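Local coordinates for GH62 hydrolase (Scytalidium thermophilum, PDB 4PVA), which probably removes alpha-L-arabinofuranosyl side groups from arabinoxylan, as a fungal GH62 arabinofuranosidase of lignocellulose breakdown, at residues A[217-222]-A[252-257]. Sequence-based numbering, arbitrary orientation.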
ATOM      1  N   ILE A 217     -10.065 -12.233 -12.657  1.00 13.13           N
ATOM      2  CA  ILE A 217      -8.977 -11.997 -11.708  1.00 12.90           C
ATOM      3  C   ILE A 217      -8.700 -10.506 -11.527  1.00 12.84           C
ATOM      4  O   ILE A 217      -8.188 -10.104 -10.507  1.00 12.63           O
ATOM      5  CB  ILE A 217      -7.680 -12.740 -12.106  1.00 13.65           C
ATOM      6  CG1 ILE A 217      -7.104 -12.204 -13.412  1.00 14.04           C
ATOM      7  CG2 ILE A 217      -7.898 -14.254 -12.176  1.00 13.96           C
ATOM      8  CD1 ILE A 217      -5.827 -12.866 -13.841  1.00 15.41           C
ATOM      9  N   TYR A 218      -9.061  -9.698 -12.496  1.00 12.91           N
ATOM     10  CA  TYR A 218      -8.812  -8.283 -12.443  1.00 13.56           C
ATOM     11  C   TYR A 218      -9.749  -7.531 -11.537  1.00 12.90           C
ATOM     12  O   TYR A 218      -9.510  -6.364 -11.231  1.00 13.30           O
ATOM     13  CB  TYR A 218      -8.831  -7.677 -13.857  1.00 14.69           C
ATOM     14  CG  TYR A 218      -7.843  -8.376 -14.737  1.00 17.19           C
ATOM     15  CD1 TYR A 218      -6.485  -8.219 -14.548  1.00 19.24           C
ATOM     16  CD2 TYR A 218      -8.276  -9.250 -15.725  1.00 19.49           C
ATOM     17  CE1 TYR A 218      -5.582  -8.915 -15.329  1.00 21.37           C
ATOM     18  CE2 TYR A 218      -7.372  -9.934 -16.523  1.00 21.33           C
ATOM     19  CZ  TYR A 218      -6.035  -9.758 -16.304  1.00 22.06           C
ATOM     20  OH  TYR A 218      -5.141 -10.461 -17.109  1.00 27.01           O
ATOM     21  N   ALA A 219     -10.787  -8.194 -11.045  1.00 12.43           N
ATOM     22  CA  ALA A 219     -11.656  -7.622 -10.023  1.00 12.98           C
ATOM     23  C   ALA A 219     -11.023  -7.646  -8.632  1.00 12.42           C
ATOM     24  O   ALA A 219     -11.483  -6.939  -7.723  1.00 12.44           O
ATOM     25  CB  ALA A 219     -12.981  -8.379  -9.992  1.00 13.67           C
ATOM     26  N   LEU A 220      -9.989  -8.450  -8.418  1.00 11.87           N
ATOM     27  CA  LEU A 220      -9.362  -8.591  -7.111  1.00 12.18           C
ATOM     28  C   LEU A 220      -7.867  -8.670  -7.335  1.00 11.97           C
ATOM     29  O   LEU A 220      -7.203  -9.663  -7.014  1.00 12.98           O
ATOM     30  CB  LEU A 220      -9.877  -9.846  -6.373  1.00 12.52           C
ATOM     31  CG  LEU A 220      -9.609  -9.858  -4.878  1.00 12.86           C
ATOM     32  CD1 LEU A 220     -10.602  -8.928  -4.167  1.00 12.74           C
ATOM     33  CD2 LEU A 220      -9.695 -11.262  -4.326  1.00 13.51           C
ATOM     34  N   TRP A 221      -7.324  -7.622  -7.941  1.00 11.77           N
ATOM     35  CA  TRP A 221      -6.045  -7.714  -8.635  1.00 12.53           C
ATOM     36  C   TRP A 221      -4.870  -7.668  -7.692  1.00 12.50           C
ATOM     37  O   TRP A 221      -4.086  -8.627  -7.644  1.00 13.61           O
ATOM     38  CB  TRP A 221      -5.989  -6.617  -9.705  1.00 13.39           C
ATOM     39  CG  TRP A 221      -4.733  -6.605 -10.555  1.00 15.68           C
ATOM     40  CD1 TRP A 221      -3.864  -5.541 -10.704  1.00 16.79           C
ATOM     41  CD2 TRP A 221      -4.216  -7.661 -11.334  1.00 18.07           C
ATOM     42  NE1 TRP A 221      -2.839  -5.897 -11.520  1.00 18.06           N
ATOM     43  CE2 TRP A 221      -3.011  -7.188 -11.914  1.00 17.77           C
ATOM     44  CE3 TRP A 221      -4.635  -8.943 -11.598  1.00 18.50           C
ATOM     45  CZ2 TRP A 221      -2.227  -7.958 -12.799  1.00 19.93           C
ATOM     46  CZ3 TRP A 221      -3.844  -9.734 -12.486  1.00 19.80           C
ATOM     47  CH2 TRP A 221      -2.662  -9.227 -13.062  1.00 21.14           C
ATOM     48  N   GLU A 222      -4.700  -6.582  -6.946  1.00 11.66           N
ATOM     49  CA  GLU A 222      -3.576  -6.501  -6.029  1.00 12.42           C
ATOM     50  C   GLU A 222      -3.718  -5.243  -5.191  1.00 10.91           C
ATOM     51  O   GLU A 222      -4.791  -4.650  -5.078  1.00 10.39           O
ATOM     52  CB  GLU A 222      -2.214  -6.664  -6.697  1.00 14.29           C
ATOM     53  CG  GLU A 222      -2.085  -5.531  -7.669  1.00 14.70           C
ATOM     54  CD  GLU A 222      -0.747  -5.458  -8.432  1.00 15.74           C
ATOM     55  OE1 GLU A 222      -0.084  -6.410  -8.860  1.00 16.45           O
ATOM     56  OE2 GLU A 222      -0.368  -4.325  -8.651  1.00 16.75           O
ATOM     57  N   TYR A 252      -8.904   1.222 -10.356  1.00 10.03           N
ATOM     58  CA  TYR A 252      -9.713   1.822  -9.308  1.00 10.22           C
ATOM     59  C   TYR A 252      -9.654   0.951  -8.080  1.00  9.78           C
ATOM     60  O   TYR A 252      -9.232  -0.206  -8.162  1.00 10.34           O
ATOM     61  CB  TYR A 252     -11.156   2.009  -9.774  1.00 10.67           C
ATOM     62  CG  TYR A 252     -11.933   0.757 -10.070  1.00 11.03           C
ATOM     63  CD1 TYR A 252     -11.829   0.142 -11.307  1.00 11.48           C
ATOM     64  CD2 TYR A 252     -12.818   0.223  -9.136  1.00 11.24           C
ATOM     65  CE1 TYR A 252     -12.563  -1.009 -11.599  1.00 12.46           C
ATOM     66  CE2 TYR A 252     -13.552  -0.912  -9.436  1.00 11.73           C
ATOM     67  CZ  TYR A 252     -13.424  -1.491 -10.661  1.00 12.33           C
ATOM     68  OH  TYR A 252     -14.193  -2.628 -10.914  1.00 14.95           O
ATOM     69  N   PHE A 253     -10.094   1.468  -6.942  1.00  9.60           N
ATOM     70  CA  PHE A 253     -10.146   0.707  -5.706  1.00  9.53           C
ATOM     71  C   PHE A 253     -11.563   0.324  -5.336  1.00  9.63           C
ATOM     72  O   PHE A 253     -12.454   1.179  -5.311  1.00 10.15           O
ATOM     73  CB  PHE A 253      -9.490   1.482  -4.560  1.00  9.61           C
ATOM     74  CG  PHE A 253      -7.996   1.337  -4.581  1.00  9.70           C
ATOM     75  CD1 PHE A 253      -7.189   2.171  -5.356  1.00  9.97           C
ATOM     76  CD2 PHE A 253      -7.406   0.299  -3.903  1.00  9.62           C
ATOM     77  CE1 PHE A 253      -5.814   1.940  -5.417  1.00  9.93           C
ATOM     78  CE2 PHE A 253      -6.028   0.088  -3.968  1.00  9.57           C
ATOM     79  CZ  PHE A 253      -5.239   0.890  -4.751  1.00  9.90           C
ATOM     80  N   ARG A 254     -11.738  -0.960  -5.060  1.00  9.30           N
ATOM     81  CA  ARG A 254     -12.928  -1.522  -4.433  1.00  9.41           C
ATOM     82  C   ARG A 254     -12.721  -1.514  -2.933  1.00  9.43           C
ATOM     83  O   ARG A 254     -11.596  -1.518  -2.439  1.00  9.75           O
ATOM     84  CB  ARG A 254     -13.125  -2.948  -4.927  1.00  9.48           C
ATOM     85  CG  ARG A 254     -13.383  -3.079  -6.424  1.00  9.95           C
ATOM     86  CD  ARG A 254     -13.540  -4.527  -6.861  1.00 10.29           C
ATOM     87  NE  ARG A 254     -14.752  -5.132  -6.381  1.00 10.43           N
ATOM     88  CZ  ARG A 254     -14.927  -6.429  -6.217  1.00 11.21           C
ATOM     89  NH1 ARG A 254     -13.962  -7.285  -6.450  1.00 11.85           N
ATOM     90  NH2 ARG A 254     -16.072  -6.883  -5.753  1.00 11.92           N
ATOM     91  N   SER A 255     -13.833  -1.494  -2.207  1.00  9.41           N
ATOM     92  CA  SER A 255     -13.818  -1.500  -0.759  1.00  9.35           C
ATOM     93  C   SER A 255     -14.830  -2.456  -0.174  1.00  9.47           C
ATOM     94  O   SER A 255     -15.909  -2.694  -0.751  1.00  9.60           O
ATOM     95  CB  SER A 255     -14.037  -0.108  -0.200  1.00  9.75           C
ATOM     96  OG  SER A 255     -15.287   0.472  -0.644  1.00  9.78           O
ATOM     97  N   TRP A 256     -14.475  -2.967   1.011  1.00  9.39           N
ATOM     98  CA  TRP A 256     -15.267  -3.855   1.833  1.00  9.65           C
ATOM     99  C   TRP A 256     -15.066  -3.431   3.289  1.00  9.78           C
ATOM    100  O   TRP A 256     -14.080  -2.786   3.627  1.00 10.07           O
ATOM    101  CB  TRP A 256     -14.809  -5.329   1.728  1.00  9.81           C
ATOM    102  CG  TRP A 256     -14.861  -6.045   0.397  1.00 10.06           C
ATOM    103  CD1 TRP A 256     -15.696  -7.094   0.073  1.00 10.54           C
ATOM    104  CD2 TRP A 256     -13.982  -5.869  -0.709  1.00 10.51           C
ATOM    105  NE1 TRP A 256     -15.417  -7.538  -1.178  1.00 10.92           N
ATOM    106  CE2 TRP A 256     -14.366  -6.803  -1.683  1.00 10.60           C
ATOM    107  CE3 TRP A 256     -12.906  -5.011  -0.967  1.00 10.47           C
ATOM    108  CZ2 TRP A 256     -13.702  -6.906  -2.911  1.00 11.00           C
ATOM    109  CZ3 TRP A 256     -12.259  -5.122  -2.178  1.00 10.44           C
ATOM    110  CH2 TRP A 256     -12.653  -6.048  -3.131  1.00 10.61           C
ATOM    111  N   THR A 257     -15.975  -3.890   4.141  1.00 10.98           N
ATOM    112  CA  THR A 257     -15.796  -3.744   5.585  1.00 11.73           C
ATOM    113  C   THR A 257     -16.000  -5.061   6.283  1.00 11.92           C
ATOM    114  O   THR A 257     -16.576  -6.006   5.764  1.00 12.14           O
ATOM    115  CB  THR A 257     -16.755  -2.725   6.198  1.00 13.48           C
ATOM    116  OG1 THR A 257     -18.075  -3.144   5.946  1.00 14.58           O
ATOM    117  CG2 THR A 257     -16.519  -1.355   5.592  1.00 13.91           C
TER
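Arg254 reaches from strand 251-258 to the 3-10 turn at 217-219, where its NH1 donates to the backbone carbonyl O of Ala219 (2.8 Å, N-H...O angle 158°). The oxygen lies almost in the guanidinium plane, whereas the donor stands well above the carbonyl plane, 49° out of it. A bend at chi3 in the otherwise extended chain turns the guanidinium toward this carbonyl. Arginine suits this place because one flat head serves several partners: NH2 pairs with Asp270 in a salt bridge, and the rim of the Trp256 indole, through CZ2, lies 3.5 Å above one guanidinium face, over its centre, the two planes steeply inclined. Ala219 CB lies 3.8 Å from Arg254 NH1, close to the bond that its own carbonyl accepts.

This is the close-fitting part, although solvent can reach the Ala219-Arg254 side. The apolar touch is slighter but deeper. Leu220 has CG anti to its backbone N (chi1 -163°), which sends the branch toward Trp256, where Leu220 CD1 touches Trp256 CH2 at 3.7 Å; the branched leucine meets the broad indole at a slant. An alanine in place of Arg254 would probably leave the Ala219 carbonyl and Asp270 without their mate and take away the flat group beneath Trp256 CZ2.

Within one blade of the five-bladed beta-propeller of the GH62 family, these side chains bridge over strand 238-245. Asp270 probably offsets the arginine's charge and orients its head while NH1 grips a main-chain carbonyl, so this join is likely to depend on the arginine and not on the side chain of Ala219.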